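Local coordinates for D-ribulose-5-phosphate 3-epimerase, putative (Plasmodium falciparum, PDB 1TQX), which probably catalyses the interconversion of D-ribulose 5-phosphate and D-xylulose 5-phosphate with the aid of one bound divalent metal ion, here zinc, at residues I7-V12 with A32-L37; T24-S29 with S203-E208; I65-H70 with K84-L89; I176-G181 with H193-I198. All coordinates share one frame; numbering follows the deposited sequence.

Contacts 1, 3 and 4 each pair segments on strands of the one parallel sheet of a TIM barrel: 7-10 with 34-40, 66-72 with 88-92, and 175-179 with 197-200. They follow in series along the chain, and each brings a zinc ligand, His36, His70 or Asp179, to the C-terminal ends of the strands. Strand 34-40 lies beside 66-72, and strand 7-10 beside 197-200, so contact 1 adjoins both others; the centres of contacts 3 and 4 lie about 17 Å apart. Contact 2 joins helices 20-29 and 202-205, its centre about 9 Å from that of contact 1. Its segments alternate with those of contact 1, and contacts 3 and 4 fall inside the loop it closes.

Contact 1: I7-V12 with A32-L37; sequences IIAPSV and AEWIHL. With ZN (zinc ion), chain D.
Ile7 sets its CG2 methyl squarely over one face of the Trp34 indole, 3.5 Å from the centroid of the five-membered ring and only 9° off its normal, a CH-pi contact. The other branch runs on from CG1 to CD1, which reaches the six-membered part of the same indole. Beside this pair, Ala9 CB packs on Trp34 CB. At the far end Val12 straddles two residues: CG1 presses on Ile35 CD1 at 3.4 Å, tighter than usual for two carbons, while CG2 meets Leu37 CD2.

Backbone bonds hold the segments together. His36 N donates to Pro10 O at 2.9 Å, and His36 O in turn accepts from Val12 N at 3.2 Å. A water also donates to His36 O and bonds Ser11 OG, tying Ser11, a predicted substrate-binding residue, to the strand. At the other end Ile8 N gives an almost straight bond (170°) to Glu33 OE2, reaching the oxygen from above the carboxylate plane; Glu33 OE1 pairs with Arg218.

The His36 imidazole binds zinc through NE2 at 2.2 Å, and ND1 is hydrogen-bonded to Asp68, which should fix the ring's rotation and make it a more electron-rich ligand. Segments 7-10 and 34-37 run 42° apart and form the seam between the first and second strands of a TIM barrel, with its metal ligand at the C-terminal end.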
loop_
_atom_site.group_PDB
_atom_site.type_symbol
_atom_site.label_atom_id
_atom_site.label_comp_id
_atom_site.label_asym_id
_atom_site.label_seq_id
_atom_site.Cartn_x
_atom_site.Cartn_y
_atom_site.Cartn_z
ATOM N N ILE A 7 8.583 2.433 7.216
ATOM C CA ILE A 7 7.735 1.248 7.330
ATOM C C ILE A 7 7.888 0.252 6.189
ATOM O O ILE A 7 7.816 0.622 5.018
ATOM C CB ILE A 7 6.247 1.662 7.416
ATOM C CG1 ILE A 7 6.036 2.551 8.645
ATOM C CG2 ILE A 7 5.352 0.424 7.466
ATOM C CD1 ILE A 7 4.734 3.320 8.633
ATOM N N ILE A 8 8.093 -1.015 6.537
ATOM C CA ILE A 8 8.215 -2.058 5.531
ATOM C C ILE A 8 6.914 -2.858 5.576
ATOM O O ILE A 8 6.513 -3.345 6.637
ATOM C CB ILE A 8 9.410 -2.991 5.820
ATOM C CG1 ILE A 8 10.696 -2.167 5.924
ATOM C CG2 ILE A 8 9.540 -4.031 4.714
ATOM C CD1 ILE A 8 10.977 -1.310 4.709
ATOM N N ALA A 9 6.252 -2.977 4.429
ATOM C CA ALA A 9 4.986 -3.703 4.352
ATOM C C ALA A 9 5.014 -4.795 3.283
ATOM O O ALA A 9 4.691 -4.547 2.123
ATOM C CB ALA A 9 3.848 -2.721 4.071
ATOM N N PRO A 10 5.394 -6.024 3.670
ATOM C CA PRO A 10 5.460 -7.156 2.737
ATOM C C PRO A 10 4.093 -7.407 2.097
ATOM O O PRO A 10 3.070 -7.411 2.783
ATOM C CB PRO A 10 5.894 -8.319 3.632
ATOM C CG PRO A 10 6.687 -7.634 4.735
ATOM C CD PRO A 10 5.829 -6.426 5.021
ATOM N N SER A 11 4.080 -7.613 0.785
ATOM C CA SER A 11 2.835 -7.860 0.063
ATOM C C SER A 11 2.577 -9.363 -0.018
ATOM O O SER A 11 3.282 -10.074 -0.730
ATOM C CB SER A 11 2.921 -7.265 -1.346
ATOM O OG SER A 11 1.689 -7.423 -2.029
ATOM N N VAL A 12 1.558 -9.835 0.704
ATOM C CA VAL A 12 1.223 -11.263 0.752
ATOM C C VAL A 12 0.834 -11.908 -0.575
ATOM O O VAL A 12 0.783 -13.131 -0.684
ATOM C CB VAL A 12 0.083 -11.550 1.774
ATOM C CG1 VAL A 12 0.520 -11.126 3.162
ATOM C CG2 VAL A 12 -1.195 -10.817 1.369
ATOM N N ALA A 32 8.392 -6.978 10.413
ATOM C CA ALA A 32 7.649 -6.139 9.475
ATOM C C ALA A 32 6.568 -5.415 10.277
ATOM O O ALA A 32 5.849 -6.038 11.055
ATOM C CB ALA A 32 7.016 -7.000 8.372
ATOM N N GLU A 33 6.468 -4.101 10.096
ATOM C CA GLU A 33 5.482 -3.298 10.820
ATOM C C GLU A 33 4.062 -3.452 10.269
ATOM O O GLU A 33 3.091 -3.489 11.026
ATOM C CB GLU A 33 5.870 -1.811 10.775
ATOM C CG GLU A 33 7.197 -1.452 11.467
ATOM C CD GLU A 33 8.429 -1.647 10.582
ATOM O OE1 GLU A 33 9.543 -1.348 11.058
ATOM O OE2 GLU A 33 8.295 -2.090 9.418
ATOM N N TRP A 34 3.955 -3.536 8.947
ATOM C CA TRP A 34 2.669 -3.656 8.264
ATOM C C TRP A 34 2.615 -4.921 7.415
ATOM O O TRP A 34 3.654 -5.489 7.069
ATOM C CB TRP A 34 2.476 -2.474 7.305
ATOM C CG TRP A 34 2.215 -1.118 7.912
ATOM C CD1 TRP A 34 2.476 -0.711 9.188
ATOM C CD2 TRP A 34 1.669 0.017 7.234
ATOM N NE1 TRP A 34 2.125 0.612 9.346
ATOM C CE2 TRP A 34 1.629 1.081 8.158
ATOM C CE3 TRP A 34 1.215 0.239 5.923
ATOM C CZ2 TRP A 34 1.150 2.347 7.820
ATOM C CZ3 TRP A 34 0.736 1.501 5.585
ATOM C CH2 TRP A 34 0.709 2.541 6.534
ATOM N N ILE A 35 1.401 -5.358 7.087
ATOM C CA ILE A 35 1.211 -6.499 6.199
ATOM C C ILE A 35 0.321 -5.896 5.111
ATOM O O ILE A 35 -0.751 -5.366 5.399
ATOM C CB ILE A 35 0.539 -7.727 6.902
ATOM C CG1 ILE A 35 0.590 -8.936 5.965
ATOM C CG2 ILE A 35 -0.903 -7.427 7.307
ATOM C CD1 ILE A 35 2.008 -9.391 5.640
ATOM N N HIS A 36 0.802 -5.928 3.870
ATOM C CA HIS A 36 0.077 -5.345 2.744
ATOM C C HIS A 36 -0.833 -6.364 2.074
ATOM O O HIS A 36 -0.362 -7.356 1.502
ATOM C CB HIS A 36 1.078 -4.789 1.731
ATOM C CG HIS A 36 0.470 -3.866 0.725
ATOM N ND1 HIS A 36 0.082 -2.579 1.035
ATOM C CD2 HIS A 36 0.179 -4.040 -0.585
ATOM C CE1 HIS A 36 -0.420 -2.002 -0.039
ATOM N NE2 HIS A 36 -0.373 -2.866 -1.036
ATOM N N LEU A 37 -2.136 -6.101 2.120
ATOM C CA LEU A 37 -3.140 -7.007 1.573
ATOM C C LEU A 37 -3.808 -6.487 0.300
ATOM O O LEU A 37 -4.654 -5.593 0.354
ATOM C CB LEU A 37 -4.203 -7.269 2.654
ATOM C CG LEU A 37 -3.608 -7.724 3.993
ATOM C CD1 LEU A 37 -4.582 -7.479 5.149
ATOM C CD2 LEU A 37 -3.244 -9.200 3.884
HETATM ZN ZN ZN D . -0.825 -3.029 -3.222
HETATM O O HOH W 1 -0.810 -8.258 -0.975
#

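Contact 2: T24-S29 with S203-E208; sequences TQRMES and SIFNAE
Met27 and Phe205 bring together the last turns of helix 20-29 and the short helix 202-205, whose backbones stay well apart, with 9.2 Å between Met27 CA and Phe205 CA, so that side chains span the gap. The thioether of Met27 does most of this. Its chain folds at chi2 (-59°) and again at chi3, which lays CG, SD and CE along one side of the Phe205 ring, by its CE2 and CZ atoms: CG lies 3.6 Å from Phe205 CZ, and CE is close to Phe205 CE2. The sulfur sits obliquely to the ring, SD 4.5 Å from its centroid and 35° off the normal. Met27 SD also touches Ile204 CG2 at 3.8 Å.

Arg26 reaches the same ring from another direction. Its NH1 comes to the ring edge at 3.9 Å from Phe205 CD2, the guanidinium plane standing almost perpendicular to the ring. Met27 CE lies over the centre of one guanidinium face, and a salt bridge from NH1 to Glu23 supplies the charged partner.

Pro10 of the first strand touches Met27, Ile204 and Phe205. This is a Met-aromatic contact in the outer helical layer of a TIM barrel, joining the helix after the first strand to the short helix 202-205 that directly follows the last strand.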
loop_
_atom_site.group_PDB
_atom_site.type_symbol
_atom_site.label_atom_id
_atom_site.label_comp_id
_atom_site.label_asym_id
_atom_site.label_seq_id
_atom_site.Cartn_x
_atom_site.Cartn_y
_atom_site.Cartn_z
ATOM N N THR A 24 2.003 -14.450 7.290
ATOM C CA THR A 24 1.879 -13.164 7.972
ATOM C C THR A 24 2.528 -13.204 9.351
ATOM O O THR A 24 3.164 -12.232 9.777
ATOM C CB THR A 24 0.401 -12.746 8.121
ATOM O OG1 THR A 24 -0.218 -12.702 6.828
ATOM C CG2 THR A 24 0.303 -11.363 8.754
ATOM N N GLN A 25 2.361 -14.324 10.049
ATOM C CA GLN A 25 2.956 -14.491 11.370
ATOM C C GLN A 25 4.475 -14.454 11.201
ATOM O O GLN A 25 5.188 -13.887 12.026
ATOM C CB GLN A 25 2.510 -15.823 11.992
ATOM C CG GLN A 25 1.004 -15.879 12.277
ATOM C CD GLN A 25 0.534 -17.230 12.785
ATOM O OE1 GLN A 25 1.003 -18.273 12.332
ATOM N NE2 GLN A 25 -0.418 -17.219 13.716
ATOM N N ARG A 26 4.957 -15.055 10.119
ATOM C CA ARG A 26 6.383 -15.078 9.823
ATOM C C ARG A 26 6.884 -13.646 9.609
ATOM O O ARG A 26 7.886 -13.235 10.193
ATOM C CB ARG A 26 6.625 -15.935 8.578
ATOM C CG ARG A 26 8.071 -16.083 8.149
ATOM C CD ARG A 26 8.118 -16.777 6.789
ATOM N NE ARG A 26 9.258 -16.338 5.995
ATOM C CZ ARG A 26 9.250 -16.257 4.671
ATOM N NH1 ARG A 26 8.156 -16.587 3.992
ATOM N NH2 ARG A 26 10.336 -15.848 4.025
ATOM N N MET A 27 6.184 -12.878 8.778
ATOM C CA MET A 27 6.584 -11.495 8.528
ATOM C C MET A 27 6.574 -10.713 9.842
ATOM O O MET A 27 7.442 -9.871 10.095
ATOM C CB MET A 27 5.633 -10.838 7.518
ATOM C CG MET A 27 5.773 -11.378 6.087
ATOM S SD MET A 27 7.459 -11.147 5.438
ATOM C CE MET A 27 8.086 -12.825 5.525
ATOM N N GLU A 28 5.585 -11.002 10.676
ATOM C CA GLU A 28 5.449 -10.348 11.969
ATOM C C GLU A 28 6.666 -10.677 12.837
ATOM O O GLU A 28 7.256 -9.792 13.454
ATOM C CB GLU A 28 4.158 -10.832 12.645
ATOM C CG GLU A 28 3.722 -10.051 13.871
ATOM C CD GLU A 28 2.300 -10.402 14.289
ATOM O OE1 GLU A 28 2.033 -11.594 14.568
ATOM O OE2 GLU A 28 1.453 -9.488 14.333
ATOM N N SER A 29 7.051 -11.950 12.865
ATOM C CA SER A 29 8.190 -12.378 13.668
ATOM C C SER A 29 9.510 -11.787 13.175
ATOM O O SER A 29 10.466 -11.667 13.947
ATOM C CB SER A 29 8.292 -13.908 13.681
ATOM O OG SER A 29 8.771 -14.397 12.441
ATOM N N SER A 203 10.663 -9.603 -3.758
ATOM C CA SER A 203 11.967 -9.395 -3.129
ATOM C C SER A 203 12.072 -9.855 -1.680
ATOM O O SER A 203 13.175 -10.081 -1.177
ATOM C CB SER A 203 12.381 -7.921 -3.236
ATOM O OG SER A 203 11.634 -7.088 -2.370
ATOM N N ILE A 204 10.934 -9.981 -1.003
ATOM C CA ILE A 204 10.942 -10.434 0.380
ATOM C C ILE A 204 10.563 -11.913 0.485
ATOM O O ILE A 204 11.291 -12.704 1.086
ATOM C CB ILE A 204 9.986 -9.583 1.255
ATOM C CG1 ILE A 204 10.578 -8.180 1.440
ATOM C CG2 ILE A 204 9.779 -10.244 2.610
ATOM C CD1 ILE A 204 9.691 -7.223 2.236
ATOM N N PHE A 205 9.438 -12.296 -0.118
ATOM C CA PHE A 205 8.997 -13.686 -0.039
ATOM C C PHE A 205 9.839 -14.694 -0.824
ATOM O O PHE A 205 9.725 -15.899 -0.601
ATOM C CB PHE A 205 7.518 -13.800 -0.435
ATOM C CG PHE A 205 6.580 -13.246 0.604
ATOM C CD1 PHE A 205 6.016 -11.985 0.458
ATOM C CD2 PHE A 205 6.316 -13.970 1.772
ATOM C CE1 PHE A 205 5.199 -11.442 1.466
ATOM C CE2 PHE A 205 5.506 -13.436 2.782
ATOM C CZ PHE A 205 4.948 -12.170 2.628
ATOM N N ASN A 206 10.679 -14.212 -1.736
ATOM C CA ASN A 206 11.543 -15.110 -2.498
ATOM C C ASN A 206 13.001 -14.849 -2.137
ATOM O O ASN A 206 13.913 -15.329 -2.805
ATOM C CB ASN A 206 11.338 -14.921 -4.005
ATOM C CG ASN A 206 9.948 -15.332 -4.459
ATOM O OD1 ASN A 206 9.493 -16.444 -4.177
ATOM N ND2 ASN A 206 9.271 -14.439 -5.171
ATOM N N ALA A 207 13.214 -14.091 -1.067
ATOM C CA ALA A 207 14.561 -13.761 -0.622
ATOM C C ALA A 207 15.263 -14.951 0.016
ATOM O O ALA A 207 14.620 -15.860 0.554
ATOM C CB ALA A 207 14.518 -12.606 0.365
ATOM N N GLU A 208 16.590 -14.931 -0.049
ATOM C CA GLU A 208 17.401 -15.982 0.541
ATOM C C GLU A 208 17.443 -15.714 2.052
ATOM O O GLU A 208 17.508 -16.636 2.861
ATOM C CB GLU A 208 18.810 -15.935 -0.059
ATOM C CG GLU A 208 19.469 -17.290 -0.237
ATOM C CD GLU A 208 18.716 -18.185 -1.200
ATOM O OE1 GLU A 208 18.565 -17.811 -2.382
ATOM O OE2 GLU A 208 18.275 -19.265 -0.771
#

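Contact 3: I65-H70 with K84-L89; sequences IFFDVH and KTSNQL. With ZN (zinc ion), chain D.
Phe67 O is gripped by two backbone donors of the facing segment, Gln88 N at 3.0 Å and Asn87 N at 3.0 Å. The bond from Asn87 N lies in the carbonyl plane, on a lone pair, whereas Gln88 N comes in nearly head-on to the carbonyl. Two residues further along, Val69 N donates to Gln88 O at 2.9 Å and continues the parallel pairing.

Beside this backbone seam Asp68 and Gln88 extend side by side on the same sheet face. Both chains start anti to the backbone N (chi1 175° and 172°), which carries their ends together: Gln88 NE2 donates to Asp68 OD1 at 2.9 Å with an angle of 165°. The acceptor is close to the amide plane, but the donor stands above the carboxylate plane. Asp68 OD2 is engaged too, by His36 ND1 and Gln177 NE2, and Gln88 OE1 is bonded to Thr141 OG1. The buried carboxylate is thereby held by three donors, which would be expected to stabilise its negative charge.

At the start of the strand lies the Phe66 ring. Asn87 CB sits over its centre, 3.3 Å from the centroid, a CH-pi contact, while the Trp34 ring stacks with it. On the face of Val69 and Leu89, Val69 CB meets Leu89 CD2, and Val69 CG2 touches Ser86 OG at 3.5 Å.

At the strand's end His70 ND1 binds zinc at 2.3 Å. Neighbouring parallel strands of the TIM barrel thus carry the metal ligand His70, and Asp68 on the same strand is second-shell to the ligand His36.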
loop_
_atom_site.group_PDB
_atom_site.type_symbol
_atom_site.label_atom_id
_atom_site.label_comp_id
_atom_site.label_asym_id
_atom_site.label_seq_id
_atom_site.Cartn_x
_atom_site.Cartn_y
_atom_site.Cartn_z
ATOM N N ILE A 65 0.872 -6.697 14.077
ATOM C CA ILE A 65 1.002 -6.220 12.706
ATOM C C ILE A 65 -0.208 -5.439 12.168
ATOM O O ILE A 65 -1.357 -5.854 12.309
ATOM C CB ILE A 65 1.398 -7.382 11.756
ATOM C CG1 ILE A 65 2.069 -6.807 10.506
ATOM C CG2 ILE A 65 0.178 -8.224 11.397
ATOM C CD1 ILE A 65 2.939 -7.809 9.749
ATOM N N PHE A 66 0.091 -4.287 11.570
ATOM C CA PHE A 66 -0.867 -3.335 10.993
ATOM C C PHE A 66 -1.462 -3.861 9.676
ATOM O O PHE A 66 -0.723 -4.217 8.759
ATOM C CB PHE A 66 -0.100 -2.029 10.756
ATOM C CG PHE A 66 -0.936 -0.860 10.305
ATOM C CD1 PHE A 66 -1.278 0.151 11.204
ATOM C CD2 PHE A 66 -1.253 -0.687 8.958
ATOM C CE1 PHE A 66 -1.908 1.322 10.769
ATOM C CE2 PHE A 66 -1.886 0.482 8.509
ATOM C CZ PHE A 66 -2.209 1.487 9.417
ATOM N N PHE A 67 -2.790 -3.895 9.585
ATOM C CA PHE A 67 -3.464 -4.379 8.383
ATOM C C PHE A 67 -3.640 -3.269 7.348
ATOM O O PHE A 67 -4.484 -2.382 7.501
ATOM C CB PHE A 67 -4.829 -4.987 8.751
ATOM C CG PHE A 67 -4.767 -6.450 9.128
ATOM C CD1 PHE A 67 -3.783 -6.935 9.994
ATOM C CD2 PHE A 67 -5.713 -7.343 8.631
ATOM C CE1 PHE A 67 -3.753 -8.292 10.351
ATOM C CE2 PHE A 67 -5.689 -8.700 8.985
ATOM C CZ PHE A 67 -4.710 -9.171 9.845
ATOM N N ASP A 68 -2.834 -3.325 6.295
ATOM C CA ASP A 68 -2.869 -2.329 5.232
ATOM C C ASP A 68 -3.524 -2.940 3.985
ATOM O O ASP A 68 -2.906 -3.713 3.250
ATOM C CB ASP A 68 -1.432 -1.867 4.972
ATOM C CG ASP A 68 -1.312 -0.920 3.809
ATOM O OD1 ASP A 68 -2.184 -0.039 3.641
ATOM O OD2 ASP A 68 -0.309 -1.049 3.073
ATOM N N VAL A 69 -4.783 -2.578 3.759
ATOM C CA VAL A 69 -5.557 -3.115 2.642
ATOM C C VAL A 69 -5.599 -2.213 1.416
ATOM O O VAL A 69 -6.082 -1.081 1.477
ATOM C CB VAL A 69 -7.019 -3.424 3.076
ATOM C CG1 VAL A 69 -7.734 -4.189 1.970
ATOM C CG2 VAL A 69 -7.021 -4.234 4.376
ATOM N N HIS A 70 -5.092 -2.728 0.299
ATOM C CA HIS A 70 -5.075 -1.987 -0.956
ATOM C C HIS A 70 -6.251 -2.490 -1.787
ATOM O O HIS A 70 -6.220 -3.603 -2.309
ATOM C CB HIS A 70 -3.755 -2.234 -1.700
ATOM C CG HIS A 70 -3.638 -1.496 -2.997
ATOM N ND1 HIS A 70 -2.540 -1.622 -3.824
ATOM C CD2 HIS A 70 -4.482 -0.639 -3.621
ATOM C CE1 HIS A 70 -2.715 -0.877 -4.901
ATOM N NE2 HIS A 70 -3.884 -0.271 -4.803
ATOM N N LYS A 84 -13.826 -3.592 9.069
ATOM C CA LYS A 84 -13.706 -2.768 10.270
ATOM C C LYS A 84 -12.527 -3.134 11.167
ATOM O O LYS A 84 -12.039 -2.286 11.913
ATOM C CB LYS A 84 -14.989 -2.847 11.110
ATOM C CG LYS A 84 -16.254 -2.308 10.442
ATOM C CD LYS A 84 -17.411 -2.314 11.452
ATOM C CE LYS A 84 -18.742 -1.957 10.824
ATOM N NZ LYS A 84 -19.301 -3.060 9.983
ATOM N N THR A 85 -12.073 -4.385 11.116
ATOM C CA THR A 85 -10.960 -4.787 11.967
ATOM C C THR A 85 -9.580 -4.509 11.370
ATOM O O THR A 85 -8.573 -4.759 12.026
ATOM C CB THR A 85 -11.037 -6.291 12.360
ATOM O OG1 THR A 85 -10.949 -7.105 11.182
ATOM C CG2 THR A 85 -12.348 -6.588 13.099
ATOM N N SER A 86 -9.531 -3.998 10.139
ATOM C CA SER A 86 -8.248 -3.672 9.512
ATOM C C SER A 86 -7.745 -2.326 10.042
ATOM O O SER A 86 -8.376 -1.738 10.923
ATOM C CB SER A 86 -8.388 -3.641 7.986
ATOM O OG SER A 86 -8.503 -4.964 7.475
ATOM N N ASN A 87 -6.622 -1.834 9.518
ATOM C CA ASN A 87 -6.058 -0.570 9.995
ATOM C C ASN A 87 -6.093 0.582 8.992
ATOM O O ASN A 87 -6.336 1.731 9.365
ATOM C CB ASN A 87 -4.629 -0.801 10.486
ATOM C CG ASN A 87 -4.589 -1.566 11.784
ATOM O OD1 ASN A 87 -4.950 -1.037 12.840
ATOM N ND2 ASN A 87 -4.174 -2.823 11.720
ATOM N N GLN A 88 -5.824 0.285 7.726
ATOM C CA GLN A 88 -5.897 1.302 6.691
ATOM C C GLN A 88 -6.539 0.722 5.454
ATOM O O GLN A 88 -6.262 -0.418 5.079
ATOM C CB GLN A 88 -4.516 1.848 6.308
ATOM C CG GLN A 88 -4.577 2.774 5.089
ATOM C CD GLN A 88 -3.278 3.524 4.836
ATOM O OE1 GLN A 88 -3.162 4.703 5.154
ATOM N NE2 GLN A 88 -2.295 2.836 4.267
ATOM N N LEU A 89 -7.412 1.509 4.835
ATOM C CA LEU A 89 -8.072 1.105 3.606
ATOM C C LEU A 89 -7.630 2.105 2.549
ATOM O O LEU A 89 -7.803 3.316 2.712
ATOM C CB LEU A 89 -9.600 1.145 3.752
ATOM C CG LEU A 89 -10.244 0.238 4.805
ATOM C CD1 LEU A 89 -11.776 0.311 4.647
ATOM C CD2 LEU A 89 -9.763 -1.205 4.648
HETATM ZN ZN ZN D . -0.825 -3.029 -3.222
#

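Contact 4: I176-G181 with H193-I198; sequences IQVDGG and HGANII. With ZN (zinc ion), chain D; SO4 (sulfate ion), chain C.
Asn196 locks onto Ile176 from both ends of that residue. Its OD1 accepts from Ile176 N at 2.8 Å in a nearly straight bond (170°), and its own N donates to Ile176 O at 3.0 Å. The side chain starts between its backbone N and carbonyl carbon (chi1 64°), and this turn swings the amide back to the strand start; ND2 is bonded to Lys5 O and Asn175 OD1. Ile176 O takes a second donor, Ile197 N, at 3.2 Å, and Val178 N then bonds to Ile197 O, so the two strands pair in parallel.

These strands, 175-179 and 197-200, are the two arms of a beta-alpha-beta unit of the TIM barrel. Helix 184-193 between them ends in a Schellman motif at Gly194, whose positive phi turns the chain back toward the second arm.

On the barrel's inner face the Gln177 chain, fully extended, crosses Ile197 obliquely, with NE2 3.5 Å from Ile197 CG2 on its way to a hydrogen bond with Asp68. On the other face Val178 is wedged between two neighbours, CG1 against Ala195 CB and CG2 against Ile198 CD1 at 3.6 Å, and Ser190 of the helix touches it from outside. Asp179 OD1 binds zinc at 2.3 Å beside His36, Asp38 and His70. Just beyond, Gly181 N makes weak hydrogen bonds to two oxygens of a sulfate also held by Gly153 N and Thr202 OG1, consistent with a pocket for the substrate's phosphate.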
loop_
_atom_site.group_PDB
_atom_site.type_symbol
_atom_site.label_atom_id
_atom_site.label_comp_id
_atom_site.label_asym_id
_atom_site.label_seq_id
_atom_site.Cartn_x
_atom_site.Cartn_y
_atom_site.Cartn_z
ATOM N N ILE A 176 4.076 8.444 2.200
ATOM C CA ILE A 176 4.167 8.155 0.773
ATOM C C ILE A 176 4.608 6.707 0.627
ATOM O O ILE A 176 5.684 6.312 1.076
ATOM C CB ILE A 176 5.155 9.102 0.064
ATOM C CG1 ILE A 176 4.665 10.551 0.198
ATOM C CG2 ILE A 176 5.258 8.731 -1.414
ATOM C CD1 ILE A 176 5.660 11.602 -0.279
ATOM N N GLN A 177 3.743 5.921 0.001
ATOM C CA GLN A 177 3.961 4.495 -0.181
ATOM C C GLN A 177 4.239 4.165 -1.651
ATOM O O GLN A 177 3.624 4.738 -2.550
ATOM C CB GLN A 177 2.704 3.763 0.324
ATOM C CG GLN A 177 2.767 2.254 0.346
ATOM C CD GLN A 177 1.523 1.650 0.973
ATOM O OE1 GLN A 177 0.402 2.043 0.643
ATOM N NE2 GLN A 177 1.710 0.688 1.874
ATOM N N VAL A 178 5.187 3.265 -1.893
ATOM C CA VAL A 178 5.521 2.859 -3.257
ATOM C C VAL A 178 5.218 1.380 -3.348
ATOM O O VAL A 178 5.438 0.635 -2.394
ATOM C CB VAL A 178 7.002 3.151 -3.613
ATOM C CG1 VAL A 178 7.183 4.653 -3.786
ATOM C CG2 VAL A 178 7.929 2.625 -2.530
ATOM N N ASP A 179 4.731 0.949 -4.504
ATOM C CA ASP A 179 4.303 -0.433 -4.658
ATOM C C ASP A 179 4.492 -0.922 -6.092
ATOM O O ASP A 179 3.898 -0.377 -7.021
ATOM C CB ASP A 179 2.830 -0.460 -4.230
ATOM C CG ASP A 179 2.180 -1.823 -4.331
ATOM O OD1 ASP A 179 0.984 -1.880 -3.958
ATOM O OD2 ASP A 179 2.817 -2.810 -4.759
ATOM N N GLY A 180 5.321 -1.949 -6.262
ATOM C CA GLY A 180 5.574 -2.487 -7.589
ATOM C C GLY A 180 7.050 -2.545 -7.942
ATOM O O GLY A 180 7.658 -1.533 -8.295
ATOM N N GLY A 181 7.631 -3.733 -7.829
ATOM C CA GLY A 181 9.034 -3.910 -8.159
ATOM C C GLY A 181 10.039 -3.385 -7.148
ATOM O O GLY A 181 11.184 -3.110 -7.507
ATOM N N HIS A 193 13.723 9.970 -2.864
ATOM C CA HIS A 193 12.755 10.900 -3.434
ATOM C C HIS A 193 11.660 11.282 -2.435
ATOM O O HIS A 193 10.875 12.193 -2.697
ATOM C CB HIS A 193 12.135 10.301 -4.702
ATOM C CG HIS A 193 13.042 10.338 -5.895
ATOM N ND1 HIS A 193 13.054 11.388 -6.792
ATOM C CD2 HIS A 193 13.980 9.463 -6.332
ATOM C CE1 HIS A 193 13.957 11.157 -7.727
ATOM N NE2 HIS A 193 14.535 9.994 -7.471
ATOM N N GLY A 194 11.603 10.592 -1.295
ATOM C CA GLY A 194 10.600 10.924 -0.294
ATOM C C GLY A 194 9.706 9.809 0.232
ATOM O O GLY A 194 8.939 10.029 1.172
ATOM N N ALA A 195 9.787 8.620 -0.352
ATOM C CA ALA A 195 8.952 7.508 0.106
ATOM C C ALA A 195 9.363 7.037 1.496
ATOM O O ALA A 195 10.555 6.961 1.798
ATOM C CB ALA A 195 9.037 6.341 -0.885
ATOM N N ASN A 196 8.386 6.726 2.348
ATOM C CA ASN A 196 8.694 6.244 3.695
ATOM C C ASN A 196 8.039 4.898 4.021
ATOM O O ASN A 196 8.333 4.291 5.047
ATOM C CB ASN A 196 8.316 7.285 4.766
ATOM C CG ASN A 196 6.823 7.559 4.829
ATOM O OD1 ASN A 196 6.244 8.110 3.896
ATOM N ND2 ASN A 196 6.197 7.186 5.943
ATOM N N ILE A 197 7.147 4.439 3.148
ATOM C CA ILE A 197 6.492 3.152 3.337
ATOM C C ILE A 197 6.798 2.322 2.097
ATOM O O ILE A 197 6.524 2.740 0.974
ATOM C CB ILE A 197 4.969 3.302 3.510
ATOM C CG1 ILE A 197 4.676 4.248 4.683
ATOM C CG2 ILE A 197 4.344 1.931 3.774
ATOM C CD1 ILE A 197 3.205 4.413 4.982
ATOM N N ILE A 198 7.360 1.139 2.308
ATOM C CA ILE A 198 7.757 0.283 1.199
ATOM C C ILE A 198 6.980 -1.016 1.085
ATOM O O ILE A 198 7.029 -1.854 1.986
ATOM C CB ILE A 198 9.252 -0.075 1.322
ATOM C CG1 ILE A 198 10.077 1.204 1.518
ATOM C CG2 ILE A 198 9.701 -0.878 0.098
ATOM C CD1 ILE A 198 9.969 2.209 0.386
HETATM ZN ZN ZN D . -0.825 -3.029 -3.222
HETATM S S SO4 C . 6.275 -6.947 -6.437
HETATM O O1 SO4 C . 6.101 -6.534 -5.032
HETATM O O2 SO4 C . 5.347 -6.187 -7.293
HETATM O O3 SO4 C . 7.647 -6.651 -6.866
HETATM O O4 SO4 C . 6.020 -8.397 -6.562
#